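PDB 4HNG: NAD-dependent epimerase/dehydratase from Veillonella parvula, which probably binds NAD(P) in a Rossmann-type domain and may act as an epimerase or dehydratase on a substrate not yet established. Local coordinates for residues A[15-20]-A[184-189]; A[148-153]-A[196-201]; A[157-162]-A[180-185]; A[161-166]-A[208-213]. One frame throughout, in Å; residues are numbered along the deposited sequence.

Contact 1 of 4, residues A[15-20]-A[184-189]; sequences GQIAQK and AVVKAI
Ile-17 meets Val-185, Val-186 and Ile-189 through methyl groups, so flat groups enter this contact merely as backbone peptides: the carbonyl oxygen of Ile-17 lies 3.8 Å from Val-186 CG2. No aromatic ring or side-chain amide lies across it. Ile-17 CG2, held anti to the backbone N while CG1 stands beside that N (chi1 -75°), reaches Ile-189 CD1 at 3.9 Å and Val-186 CG2 at 4.1 Å, whereas the longer arm carries CD1 to Val-185 CG1 at 3.9 Å. The Ile-17 and Val-185 side chains cross at about a right angle, and those of Ile-17 and Val-186 run alongside in opposite senses. Val-186 CG2 also touches Lys-20 CB at 3.7 Å, after which the lysine chain leads away and its NZ makes a weak, long ion pair with Glu-183. Segments 16-20 and 184-189 cross at -58° with their axes 9.6 Å apart. Gly-15 occupies the N-cap position of helix 16-28, which follows the first strand as in Rossmann folds. Beneath the pair lies the sheet: Ile-17 rests on Phe-78 of strand 76-79 and on Leu-154 and Leu-157 of strand 148-158, while Ile-189 packs on Leu-152 and Phe-78.

Contact 2 of 4, residues A[148-153]-A[196-201]; sequences NYTILR and ADETPF
Asn-148 and Glu-198 meet because each sends its CG out anti to its own backbone N (chi1 180° and -167°), after which the glutamate bends at chi2 and brings its carboxylate over to the amide. Asn-148 ND2 donates to Glu-198 OE1 at 3.1 Å. The bond lies nearly in the amide plane but reaches the oxygen from above the carboxylate plane, and the two planes stand 72° apart. Glu-198 is modelled in two conformers, so this bond describes one of them and is correspondingly less certain. A leucine in place of Asn-148 would remove this donor and is likely to leave the Glu-198 carboxylate without its amide partner, freer to turn. The second link is firmer: Thr-150 OG1 donates to Phe-201 O at 2.7 Å, with the donor tilted slightly from the carbonyl plane, and the same hydroxyl is also hydrogen-bonded to Arg-102 NH1. Here the start of strand 148-158, a parallel strand of the Rossmann-type sheet, meets the loop that leads from helix 182-193 to strand 204-209. Within that loop an Asx turn forms, Asp-197 OD1 taking Thr-199 N at 3.0 Å, and the Thr-199 hydroxyl on its syn lone pair at 2.9 Å. Phe-201 adds apolar cover: its CB lies 4.1 Å from Thr-150 CG2, its ring carries Pro-200 CB over one face, and its side chain touches Ile-192 and Ile-206.

Contact 3 of 4, residues A[157-162]-A[180-185]; sequences LYNDPE and VSREAV
A short parallel pairing of strand ends, passing at once into the N-cap of helix 182-193, defines this contact. Leu-157 pairs with Val-180 on one face of the sheet and Tyr-158 with Ser-181 on the other, and two backbone bonds join them: Tyr-158 N to Val-180 O at 3.3 Å and Arg-182 N to Tyr-158 O at 2.8 Å. Ser-181 OG caps the helix by accepting from Ala-184 N at 3.0 Å. Tyr-158, with CG wedged between backbone N and carbonyl carbon (chi1 69°), lays its ring over Ser-181 CB, a CH-pi contact 4.1 Å from CB to the ring centroid; its hydroxyl is hydrogen-bonded to Glu-210. The extended Arg-182 chain brings its guanidinium over Leu-157 CB, which covers one face 3.7 Å above the plane. At the edge, NH1 reaches Asn-159 OD1 at 2.9 Å, though from above the amide's carbonyl plane. Glu-183 turns back instead, and its OE1 accepts from Asp-160 N at 2.9 Å with a nearly straight N-H (169°). On one flank helix 16-28 adjoins the contact, with Ile-17 against Leu-157 and Gln-16 hydrogen-bonded to Asn-159; Val-185 meanwhile packs on Leu-154 of strand 148-158.

Contact 4 of 4, residues A[161-166]-A[208-213]; sequences PEKTDY and VGEPGT
A salt bridge and a stretch of close backbone passage tie the loop 161-166 to the end of strand 204-209, just where that strand runs into a type II turn from Glu-210 to Thr-213. The loop leads into strand 167-169, which pairs antiparallel with 204-209, so the contact sits beside that antiparallel pairing in the mixed sheet; the CA directions of 163-166 and 208-211 are 114° apart. Lys-163 NZ donates to Glu-210 OE2 at 3.0 Å, on the syn lone pair. The lysine gets there by two bends, at chi2 (-70°) and chi4 (73°), while the glutamate stays extended beyond CG. Lys-163 NZ is also hydrogen-bonded to the Tyr-158 hydroxyl, which Glu-210 OE1 shares. A glycerol, probably from the crystallisation liquor, lies about 5 Å from the Lys-163 side chain. With a methionine in place of Lys-163, Glu-210 would probably lose its charge partner and the Tyr-158 hydroxyl one of its hydrogen bonds. Further on, Tyr-166 CA makes a C-H...O contact with Gly-209 O at 3.4 Å, and its CB meets Val-208 CG1 at 4.0 Å; the ring leads off toward helix 182-193, where its hydroxyl is hydrogen-bonded to Asp-191. Pro-211 CD rests 3.8 Å from Asp-165 O. Inside the turn, Thr-213 OG1 donates to Glu-210 O at 2.8 Å, in the carbonyl plane.

Along the chain, 15-20 comes first, then 148-153, 157-162 and 161-166, and the partners follow as 180-185, 184-189, 196-201 and 208-213. Contacts 1, 3 and 4 cluster: 3 and 4 have centres 7 Å apart and share Pro-161 and Glu-162, while 1 and 3 are 8 Å apart and share Ala-184 and Val-185 on helix 182-193. Contact 2 lies 16 Å from contact 1 and 20 to 21 Å from the other two, at the far end of strand 148-158. Strand 148-158 pairs with both 179-181 and 204-209. Contact 3 is nested within the loop that contact 2 closes; together they all join helix 16-28, helix 182-193 and the C-terminal strands round strand 148-158 of one sheet.

Contact 1 of 4, residues A[15-20]-A[184-189]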
loop_
_atom_site.group_PDB
_atom_site.type_symbol
_atom_site.label_atom_id
_atom_site.label_comp_id
_atom_site.label_asym_id
_atom_site.label_seq_id
_atom_site.Cartn_x
_atom_site.Cartn_y
_atom_site.Cartn_z
ATOM N N GLY A 15 4.962 -1.749 -8.610
ATOM C CA GLY A 15 3.633 -1.174 -8.777
ATOM C C GLY A 15 3.702 0.341 -8.888
ATOM O O GLY A 15 4.678 0.941 -8.451
ATOM N N GLN A 16 2.685 0.964 -9.480
ATOM C CA GLN A 16 2.750 2.409 -9.715
ATOM C C GLN A 16 2.889 3.232 -8.434
ATOM O O GLN A 16 3.753 4.110 -8.343
ATOM C CB GLN A 16 1.533 2.900 -10.488
ATOM C CG GLN A 16 1.455 2.429 -11.913
ATOM C CD GLN A 16 0.429 3.215 -12.704
ATOM O OE1 GLN A 16 0.519 4.439 -12.810
ATOM N NE2 GLN A 16 -0.566 2.521 -13.234
ATOM N N ILE A 17 2.040 2.967 -7.439
ATOM C CA ILE A 17 2.165 3.687 -6.175
ATOM C C ILE A 17 3.513 3.399 -5.523
ATOM O O ILE A 17 4.165 4.303 -5.011
ATOM C CB ILE A 17 0.999 3.380 -5.215
ATOM C CG1 ILE A 17 -0.256 4.111 -5.697
ATOM C CG2 ILE A 17 1.334 3.816 -3.768
ATOM C CD1 ILE A 17 -1.502 3.726 -4.967
ATOM N N ALA A 18 3.952 2.142 -5.570
ATOM C CA ALA A 18 5.219 1.783 -4.946
ATOM C C ALA A 18 6.383 2.547 -5.590
ATOM O O ALA A 18 7.288 3.002 -4.887
ATOM C CB ALA A 18 5.447 0.266 -5.029
ATOM N N GLN A 19 6.363 2.705 -6.909
ATOM C CA GLN A 19 7.451 3.419 -7.582
ATOM C C GLN A 19 7.403 4.913 -7.247
ATOM O O GLN A 19 8.435 5.535 -7.005
ATOM C CB GLN A 19 7.406 3.226 -9.098
ATOM C CG GLN A 19 7.607 1.783 -9.546
ATOM C CD GLN A 19 8.074 1.676 -10.978
ATOM O OE1 GLN A 19 8.893 2.479 -11.436
ATOM N NE2 GLN A 19 7.559 0.686 -11.698
ATOM N N LYS A 20 6.206 5.488 -7.238
ATOM C CA LYS A 20 6.059 6.901 -6.873
ATOM C C LYS A 20 6.479 7.143 -5.423
ATOM O O LYS A 20 7.112 8.147 -5.096
ATOM C CB LYS A 20 4.629 7.381 -7.129
ATOM C CG LYS A 20 4.287 7.497 -8.618
ATOM C CD LYS A 20 2.844 7.956 -8.807
ATOM C CE LYS A 20 2.446 8.013 -10.285
ATOM N NZ LYS A 20 3.203 9.050 -11.028
ATOM N N ALA A 184 -1.596 11.725 -4.581
ATOM C CA ALA A 184 -2.212 12.025 -3.295
ATOM C C ALA A 184 -2.036 10.874 -2.318
ATOM O O ALA A 184 -1.767 11.085 -1.131
ATOM C CB ALA A 184 -3.697 12.363 -3.474
ATOM N N VAL A 185 -2.193 9.645 -2.813
ATOM C CA VAL A 185 -1.994 8.481 -1.952
ATOM C C VAL A 185 -0.551 8.450 -1.441
ATOM O O VAL A 185 -0.308 8.159 -0.272
ATOM C CB VAL A 185 -2.340 7.168 -2.671
ATOM C CG1 VAL A 185 -2.019 5.962 -1.790
ATOM C CG2 VAL A 185 -3.817 7.144 -3.051
ATOM N N VAL A 186 0.398 8.739 -2.330
ATOM C CA VAL A 186 1.807 8.764 -1.938
ATOM C C VAL A 186 2.039 9.824 -0.853
ATOM O O VAL A 186 2.760 9.586 0.115
ATOM C CB VAL A 186 2.745 8.954 -3.148
ATOM C CG1 VAL A 186 4.157 9.351 -2.695
ATOM C CG2 VAL A 186 2.769 7.677 -3.986
ATOM N N LYS A 187 1.409 10.985 -0.987
ATOM C CA LYS A 187 1.521 12.002 0.049
ATOM C C LYS A 187 0.956 11.492 1.383
ATOM O O LYS A 187 1.538 11.715 2.450
ATOM C CB LYS A 187 0.823 13.299 -0.365
ATOM C CG LYS A 187 1.296 14.512 0.431
ATOM C CD LYS A 187 0.510 15.772 0.080
ATOM C CE LYS A 187 -0.856 15.768 0.757
ATOM N NZ LYS A 187 -1.672 16.973 0.439
ATOM N N ALA A 188 -0.168 10.788 1.325
ATOM C CA ALA A 188 -0.731 10.217 2.550
ATOM C C ALA A 188 0.207 9.202 3.205
ATOM O O ALA A 188 0.359 9.219 4.412
ATOM C CB ALA A 188 -2.118 9.610 2.300
ATOM N N ILE A 189 0.835 8.340 2.403
ATOM C CA ILE A 189 1.762 7.352 2.937
ATOM C C ILE A 189 2.957 8.058 3.562
ATOM O O ILE A 189 3.387 7.718 4.673
ATOM C CB ILE A 189 2.241 6.399 1.850
ATOM C CG1 ILE A 189 1.078 5.536 1.333
ATOM C CG2 ILE A 189 3.337 5.508 2.403
ATOM C CD1 ILE A 189 1.332 4.950 -0.055
#

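Contact 2 of 4, residues A[148-153]-A[196-201]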
loop_
_atom_site.group_PDB
_atom_site.type_symbol
_atom_site.label_atom_id
_atom_site.label_comp_id
_atom_site.label_asym_id
_atom_site.label_seq_id
_atom_site.Cartn_x
_atom_site.Cartn_y
_atom_site.Cartn_z
ATOM N N ASN A 148 1.612 -4.436 13.845
ATOM C CA ASN A 148 1.181 -3.048 13.951
ATOM C C ASN A 148 0.912 -2.538 12.534
ATOM O O ASN A 148 1.766 -1.891 11.908
ATOM C CB ASN A 148 2.264 -2.221 14.645
ATOM C CG ASN A 148 1.881 -0.771 14.785
ATOM O OD1 ASN A 148 0.773 -0.377 14.429
ATOM N ND2 ASN A 148 2.803 0.034 15.285
ATOM N N TYR A 149 -0.265 -2.866 12.003
ATOM C CA TYR A 149 -0.580 -2.583 10.604
ATOM C C TYR A 149 -1.437 -1.338 10.410
ATOM O O TYR A 149 -2.202 -0.951 11.282
ATOM C CB TYR A 149 -1.296 -3.782 9.946
ATOM C CG TYR A 149 -2.705 -4.009 10.450
ATOM C CD1 TYR A 149 -3.767 -3.245 9.965
ATOM C CD2 TYR A 149 -2.974 -4.970 11.413
ATOM C CE1 TYR A 149 -5.054 -3.427 10.434
ATOM C CE2 TYR A 149 -4.259 -5.170 11.883
ATOM C CZ TYR A 149 -5.302 -4.392 11.391
ATOM O OH TYR A 149 -6.572 -4.604 11.880
ATOM N N THR A 150 -1.270 -0.728 9.249
ATOM C CA THR A 150 -2.222 0.264 8.770
ATOM C C THR A 150 -2.619 -0.175 7.367
ATOM O O THR A 150 -1.762 -0.300 6.481
ATOM C CB THR A 150 -1.585 1.648 8.673
ATOM O OG1 THR A 150 -0.863 1.942 9.868
ATOM C CG2 THR A 150 -2.666 2.723 8.456
ATOM N N ILE A 151 -3.907 -0.428 7.157
ATOM C CA ILE A 151 -4.421 -0.743 5.839
ATOM C C ILE A 151 -5.009 0.528 5.250
ATOM O O ILE A 151 -5.792 1.209 5.903
ATOM C CB ILE A 151 -5.481 -1.861 5.895
ATOM C CG1 ILE A 151 -4.815 -3.160 6.367
ATOM C CG2 ILE A 151 -6.116 -2.052 4.532
ATOM C CD1 ILE A 151 -5.791 -4.274 6.723
ATOM N N LEU A 152 -4.574 0.858 4.044
ATOM C CA LEU A 152 -5.131 2.000 3.324
ATOM C C LEU A 152 -6.095 1.487 2.266
ATOM O O LEU A 152 -5.695 0.786 1.327
ATOM C CB LEU A 152 -4.012 2.809 2.673
ATOM C CG LEU A 152 -2.941 3.309 3.645
ATOM C CD1 LEU A 152 -1.850 4.019 2.835
ATOM C CD2 LEU A 152 -3.532 4.204 4.722
ATOM N N ARG A 153 -7.372 1.819 2.434
ATOM C CA ARG A 153 -8.410 1.404 1.501
ATOM C C ARG A 153 -8.554 2.465 0.421
ATOM O O ARG A 153 -9.173 3.510 0.648
ATOM C CB ARG A 153 -9.729 1.209 2.229
ATOM C CG ARG A 153 -9.716 0.030 3.187
ATOM C CD ARG A 153 -11.018 -0.050 3.966
ATOM N NE ARG A 153 -11.070 0.919 5.057
ATOM C CZ ARG A 153 -11.910 1.945 5.147
ATOM N NH1 ARG A 153 -12.798 2.188 4.176
ATOM N NH2 ARG A 153 -11.858 2.739 6.207
ATOM N N ALA A 196 4.553 11.520 14.246
ATOM C CA ALA A 196 5.278 11.346 15.503
ATOM C C ALA A 196 4.479 10.475 16.459
ATOM O O ALA A 196 5.043 9.727 17.260
ATOM C CB ALA A 196 5.590 12.701 16.146
ATOM N N ASP A 197 3.159 10.580 16.369
ATOM C CA ASP A 197 2.273 9.767 17.185
ATOM C C ASP A 197 1.577 8.795 16.249
ATOM O O ASP A 197 0.720 9.184 15.453
ATOM C CB ASP A 197 1.257 10.644 17.918
ATOM C CG ASP A 197 0.469 9.878 18.957
ATOM O OD1 ASP A 197 0.447 8.632 18.884
ATOM O OD2 ASP A 197 -0.146 10.515 19.836
ATOM N N GLU A 198 1.978 7.530 16.333
ATOM C CA GLU A 198 1.504 6.474 15.444
ATOM C C GLU A 198 0.176 5.884 15.900
ATOM O O GLU A 198 -0.404 5.051 15.216
ATOM C CB GLU A 198 2.559 5.362 15.366
ATOM C CG GLU A 198 2.351 4.352 14.247
ATOM C CD GLU A 198 1.602 3.101 14.686
ATOM O OE1 GLU A 198 1.589 2.789 15.894
ATOM O OE2 GLU A 198 1.023 2.431 13.811
ATOM N N THR A 199 -0.289 6.304 17.067
ATOM C CA THR A 199 -1.518 5.751 17.642
ATOM C C THR A 199 -2.722 5.661 16.685
ATOM O O THR A 199 -3.374 4.612 16.610
ATOM C CB THR A 199 -1.907 6.473 18.953
ATOM O OG1 THR A 199 -0.857 6.301 19.908
ATOM C CG2 THR A 199 -3.200 5.892 19.514
ATOM N N PRO A 200 -3.019 6.742 15.935
ATOM C CA PRO A 200 -4.164 6.734 15.010
ATOM C C PRO A 200 -4.069 5.686 13.899
ATOM O O PRO A 200 -5.072 5.364 13.255
ATOM C CB PRO A 200 -4.116 8.126 14.369
ATOM C CG PRO A 200 -3.329 8.948 15.270
ATOM C CD PRO A 200 -2.363 8.060 15.989
ATOM N N PHE A 201 -2.864 5.181 13.656
ATOM C CA PHE A 201 -2.610 4.271 12.562
ATOM C C PHE A 201 -2.314 2.870 13.069
ATOM O O PHE A 201 -1.975 1.978 12.296
ATOM C CB PHE A 201 -1.459 4.806 11.713
ATOM C CG PHE A 201 -1.678 6.226 11.276
ATOM C CD1 PHE A 201 -2.719 6.530 10.423
ATOM C CD2 PHE A 201 -0.880 7.255 11.752
ATOM C CE1 PHE A 201 -2.958 7.841 10.028
ATOM C CE2 PHE A 201 -1.111 8.568 11.357
ATOM C CZ PHE A 201 -2.153 8.855 10.495
#

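Contact 3 of 4, residues A[157-162]-A[180-185]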
loop_
_atom_site.group_PDB
_atom_site.type_symbol
_atom_site.label_atom_id
_atom_site.label_comp_id
_atom_site.label_asym_id
_atom_site.label_seq_id
_atom_site.Cartn_x
_atom_site.Cartn_y
_atom_site.Cartn_z
ATOM N N LEU A 157 -8.090 4.804 -8.709
ATOM C CA LEU A 157 -6.851 5.549 -8.916
ATOM C C LEU A 157 -6.706 6.152 -10.302
ATOM O O LEU A 157 -7.155 5.588 -11.301
ATOM C CB LEU A 157 -5.649 4.637 -8.673
ATOM C CG LEU A 157 -5.513 4.080 -7.265
ATOM C CD1 LEU A 157 -4.401 3.056 -7.256
ATOM C CD2 LEU A 157 -5.232 5.224 -6.301
ATOM N N TYR A 158 -6.054 7.309 -10.335
ATOM C CA TYR A 158 -5.616 7.932 -11.563
ATOM C C TYR A 158 -4.337 8.709 -11.280
ATOM O O TYR A 158 -3.940 8.859 -10.132
ATOM C CB TYR A 158 -6.700 8.857 -12.124
ATOM C CG TYR A 158 -6.951 10.110 -11.302
ATOM C CD1 TYR A 158 -6.392 11.326 -11.676
ATOM C CD2 TYR A 158 -7.748 10.077 -10.163
ATOM C CE1 TYR A 158 -6.619 12.475 -10.944
ATOM C CE2 TYR A 158 -7.981 11.224 -9.423
ATOM C CZ TYR A 158 -7.419 12.422 -9.827
ATOM O OH TYR A 158 -7.640 13.570 -9.097
ATOM N N ASN A 159 -3.685 9.188 -12.340
ATOM C CA ASN A 159 -2.458 9.961 -12.168
ATOM C C ASN A 159 -2.691 11.429 -12.503
ATOM O O ASN A 159 -3.291 11.749 -13.526
ATOM C CB ASN A 159 -1.344 9.399 -13.055
ATOM C CG ASN A 159 -0.951 7.982 -12.672
ATOM O OD1 ASN A 159 -0.975 7.618 -11.505
ATOM N ND2 ASN A 159 -0.611 7.173 -13.666
ATOM N N ASP A 160 -2.228 12.316 -11.629
ATOM C CA ASP A 160 -2.257 13.748 -11.909
ATOM C C ASP A 160 -1.381 14.455 -10.890
ATOM O O ASP A 160 -1.737 14.548 -9.714
ATOM C CB ASP A 160 -3.693 14.284 -11.860
ATOM C CG ASP A 160 -3.796 15.727 -12.318
ATOM O OD1 ASP A 160 -4.894 16.138 -12.756
ATOM O OD2 ASP A 160 -2.781 16.449 -12.253
ATOM N N PRO A 161 -0.215 14.942 -11.334
ATOM C CA PRO A 161 0.746 15.580 -10.428
ATOM C C PRO A 161 0.174 16.819 -9.739
ATOM O O PRO A 161 0.657 17.202 -8.672
ATOM C CB PRO A 161 1.899 15.973 -11.363
ATOM C CG PRO A 161 1.303 15.999 -12.730
ATOM C CD PRO A 161 0.267 14.917 -12.724
ATOM N N GLU A 162 -0.842 17.429 -10.340
ATOM C CA GLU A 162 -1.446 18.634 -9.780
ATOM C C GLU A 162 -2.512 18.333 -8.729
ATOM O O GLU A 162 -2.977 19.240 -8.040
ATOM C CB GLU A 162 -2.033 19.502 -10.891
ATOM C CG GLU A 162 -1.025 19.875 -11.961
ATOM C CD GLU A 162 0.256 20.454 -11.381
ATOM O OE1 GLU A 162 0.169 21.268 -10.436
ATOM O OE2 GLU A 162 1.351 20.089 -11.864
ATOM N N VAL A 180 -9.117 8.982 -6.389
ATOM C CA VAL A 180 -7.999 9.633 -5.701
ATOM C C VAL A 180 -6.769 9.461 -6.593
ATOM O O VAL A 180 -6.634 8.456 -7.299
ATOM C CB VAL A 180 -7.769 9.076 -4.279
ATOM C CG1 VAL A 180 -7.270 7.641 -4.326
ATOM C CG2 VAL A 180 -6.807 9.983 -3.496
ATOM N N SER A 181 -5.897 10.459 -6.621
ATOM C CA SER A 181 -4.719 10.345 -7.476
ATOM C C SER A 181 -3.652 9.522 -6.768
ATOM O O SER A 181 -3.589 9.474 -5.536
ATOM C CB SER A 181 -4.161 11.713 -7.854
ATOM O OG SER A 181 -3.519 12.319 -6.745
ATOM N N ARG A 182 -2.810 8.865 -7.557
ATOM C CA ARG A 182 -1.725 8.102 -6.950
ATOM C C ARG A 182 -0.761 9.040 -6.228
ATOM O O ARG A 182 -0.210 8.679 -5.193
ATOM C CB ARG A 182 -0.999 7.267 -8.007
ATOM C CG ARG A 182 -1.837 6.136 -8.578
ATOM C CD ARG A 182 -1.003 5.171 -9.413
ATOM N NE ARG A 182 -1.823 4.065 -9.901
ATOM C CZ ARG A 182 -2.669 4.162 -10.918
ATOM N NH1 ARG A 182 -2.791 5.314 -11.576
ATOM N NH2 ARG A 182 -3.393 3.109 -11.291
ATOM N N GLU A 183 -0.583 10.244 -6.754
ATOM C CA GLU A 183 0.261 11.240 -6.096
ATOM C C GLU A 183 -0.281 11.609 -4.700
ATOM O O GLU A 183 0.479 11.784 -3.748
ATOM C CB GLU A 183 0.407 12.489 -6.975
ATOM C CG GLU A 183 1.209 12.275 -8.277
ATOM C CD GLU A 183 0.391 11.724 -9.448
ATOM O OE1 GLU A 183 -0.800 11.393 -9.280
ATOM O OE2 GLU A 183 0.956 11.638 -10.557
ATOM N N ALA A 184 -1.596 11.725 -4.581
ATOM C CA ALA A 184 -2.212 12.025 -3.295
ATOM C C ALA A 184 -2.036 10.874 -2.318
ATOM O O ALA A 184 -1.767 11.085 -1.131
ATOM C CB ALA A 184 -3.697 12.363 -3.474
ATOM N N VAL A 185 -2.193 9.645 -2.813
ATOM C CA VAL A 185 -1.994 8.481 -1.952
ATOM C C VAL A 185 -0.551 8.450 -1.441
ATOM O O VAL A 185 -0.308 8.159 -0.272
ATOM C CB VAL A 185 -2.340 7.168 -2.671
ATOM C CG1 VAL A 185 -2.019 5.962 -1.790
ATOM C CG2 VAL A 185 -3.817 7.144 -3.051
#

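Contact 4 of 4, residues A[161-166]-A[208-213]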
loop_
_atom_site.group_PDB
_atom_site.type_symbol
_atom_site.label_atom_id
_atom_site.label_comp_id
_atom_site.label_asym_id
_atom_site.label_seq_id
_atom_site.Cartn_x
_atom_site.Cartn_y
_atom_site.Cartn_z
ATOM N N PRO A 161 -0.215 14.942 -11.334
ATOM C CA PRO A 161 0.746 15.580 -10.428
ATOM C C PRO A 161 0.174 16.819 -9.739
ATOM O O PRO A 161 0.657 17.202 -8.672
ATOM C CB PRO A 161 1.899 15.973 -11.363
ATOM C CG PRO A 161 1.303 15.999 -12.730
ATOM C CD PRO A 161 0.267 14.917 -12.724
ATOM N N GLU A 162 -0.842 17.429 -10.340
ATOM C CA GLU A 162 -1.446 18.634 -9.780
ATOM C C GLU A 162 -2.512 18.333 -8.729
ATOM O O GLU A 162 -2.977 19.240 -8.040
ATOM C CB GLU A 162 -2.033 19.502 -10.891
ATOM C CG GLU A 162 -1.025 19.875 -11.961
ATOM C CD GLU A 162 0.256 20.454 -11.381
ATOM O OE1 GLU A 162 0.169 21.268 -10.436
ATOM O OE2 GLU A 162 1.351 20.089 -11.864
ATOM N N LYS A 163 -2.896 17.064 -8.608
ATOM C CA LYS A 163 -3.931 16.662 -7.663
ATOM C C LYS A 163 -3.309 15.892 -6.496
ATOM O O LYS A 163 -3.151 14.670 -6.570
ATOM C CB LYS A 163 -4.966 15.763 -8.349
ATOM C CG LYS A 163 -5.769 16.413 -9.456
ATOM C CD LYS A 163 -6.747 17.440 -8.909
ATOM C CE LYS A 163 -7.909 17.667 -9.871
ATOM N NZ LYS A 163 -8.850 16.506 -9.891
ATOM N N THR A 164 -2.959 16.590 -5.419
ATOM C CA THR A 164 -2.289 15.941 -4.294
ATOM C C THR A 164 -3.124 15.930 -3.011
ATOM O O THR A 164 -2.653 15.497 -1.961
ATOM C CB THR A 164 -0.922 16.588 -3.991
ATOM O OG1 THR A 164 -1.090 18.000 -3.814
ATOM C CG2 THR A 164 0.046 16.342 -5.137
ATOM N N ASP A 165 -4.363 16.403 -3.104
ATOM C CA ASP A 165 -5.246 16.481 -1.942
ATOM C C ASP A 165 -5.843 15.126 -1.607
ATOM O O ASP A 165 -6.331 14.407 -2.489
ATOM C CB ASP A 165 -6.381 17.478 -2.193
ATOM C CG ASP A 165 -5.993 18.904 -1.856
ATOM O OD1 ASP A 165 -4.782 19.216 -1.860
ATOM O OD2 ASP A 165 -6.907 19.713 -1.590
ATOM N N TYR A 166 -5.810 14.775 -0.323
ATOM C CA TYR A 166 -6.474 13.566 0.137
ATOM C C TYR A 166 -7.221 13.824 1.424
ATOM O O TYR A 166 -6.972 14.802 2.123
ATOM C CB TYR A 166 -5.489 12.406 0.346
ATOM C CG TYR A 166 -4.546 12.595 1.512
ATOM C CD1 TYR A 166 -4.896 12.169 2.792
ATOM C CD2 TYR A 166 -3.301 13.187 1.337
ATOM C CE1 TYR A 166 -4.038 12.328 3.856
ATOM C CE2 TYR A 166 -2.429 13.356 2.405
ATOM C CZ TYR A 166 -2.805 12.935 3.662
ATOM O OH TYR A 166 -1.939 13.103 4.718
ATOM N N VAL A 208 -8.683 6.255 1.804
ATOM C CA VAL A 208 -7.991 7.406 1.228
ATOM C C VAL A 208 -8.709 7.831 -0.058
ATOM O O VAL A 208 -8.819 7.062 -1.002
ATOM C CB VAL A 208 -6.517 7.106 0.900
ATOM C CG1 VAL A 208 -5.797 8.392 0.529
ATOM C CG2 VAL A 208 -5.800 6.444 2.086
ATOM N N GLY A 209 -9.222 9.059 -0.052
ATOM C CA GLY A 209 -9.972 9.573 -1.189
ATOM C C GLY A 209 -9.691 11.032 -1.475
ATOM O O GLY A 209 -9.225 11.769 -0.602
ATOM N N GLU A 210 -9.998 11.458 -2.701
ATOM C CA GLU A 210 -9.907 12.872 -3.063
ATOM C C GLU A 210 -11.168 13.599 -2.605
ATOM O O GLU A 210 -12.265 13.249 -3.023
ATOM C CB GLU A 210 -9.756 13.016 -4.573
ATOM C CG GLU A 210 -9.726 14.457 -5.095
ATOM C CD GLU A 210 -9.582 14.537 -6.612
ATOM O OE1 GLU A 210 -9.422 13.483 -7.266
ATOM O OE2 GLU A 210 -9.633 15.655 -7.160
ATOM N N PRO A 211 -11.013 14.625 -1.757
ATOM C CA PRO A 211 -12.187 15.384 -1.309
ATOM C C PRO A 211 -12.988 15.943 -2.477
ATOM O O PRO A 211 -12.411 16.402 -3.460
ATOM C CB PRO A 211 -11.568 16.546 -0.528
ATOM C CG PRO A 211 -10.266 15.993 -0.023
ATOM C CD PRO A 211 -9.768 15.090 -1.117
ATOM N N GLY A 212 -14.309 15.915 -2.349
ATOM C CA GLY A 212 -15.183 16.552 -3.321
ATOM C C GLY A 212 -15.385 15.771 -4.602
ATOM O O GLY A 212 -15.668 16.352 -5.660
ATOM N N THR A 213 -15.231 14.453 -4.516
ATOM C CA THR A 213 -15.466 13.581 -5.663
ATOM C C THR A 213 -16.603 12.605 -5.379
ATOM O O THR A 213 -16.484 11.407 -5.634
ATOM C CB THR A 213 -14.199 12.791 -6.078
ATOM O OG1 THR A 213 -13.748 11.963 -4.991
ATOM C CG2 THR A 213 -13.098 13.746 -6.498
#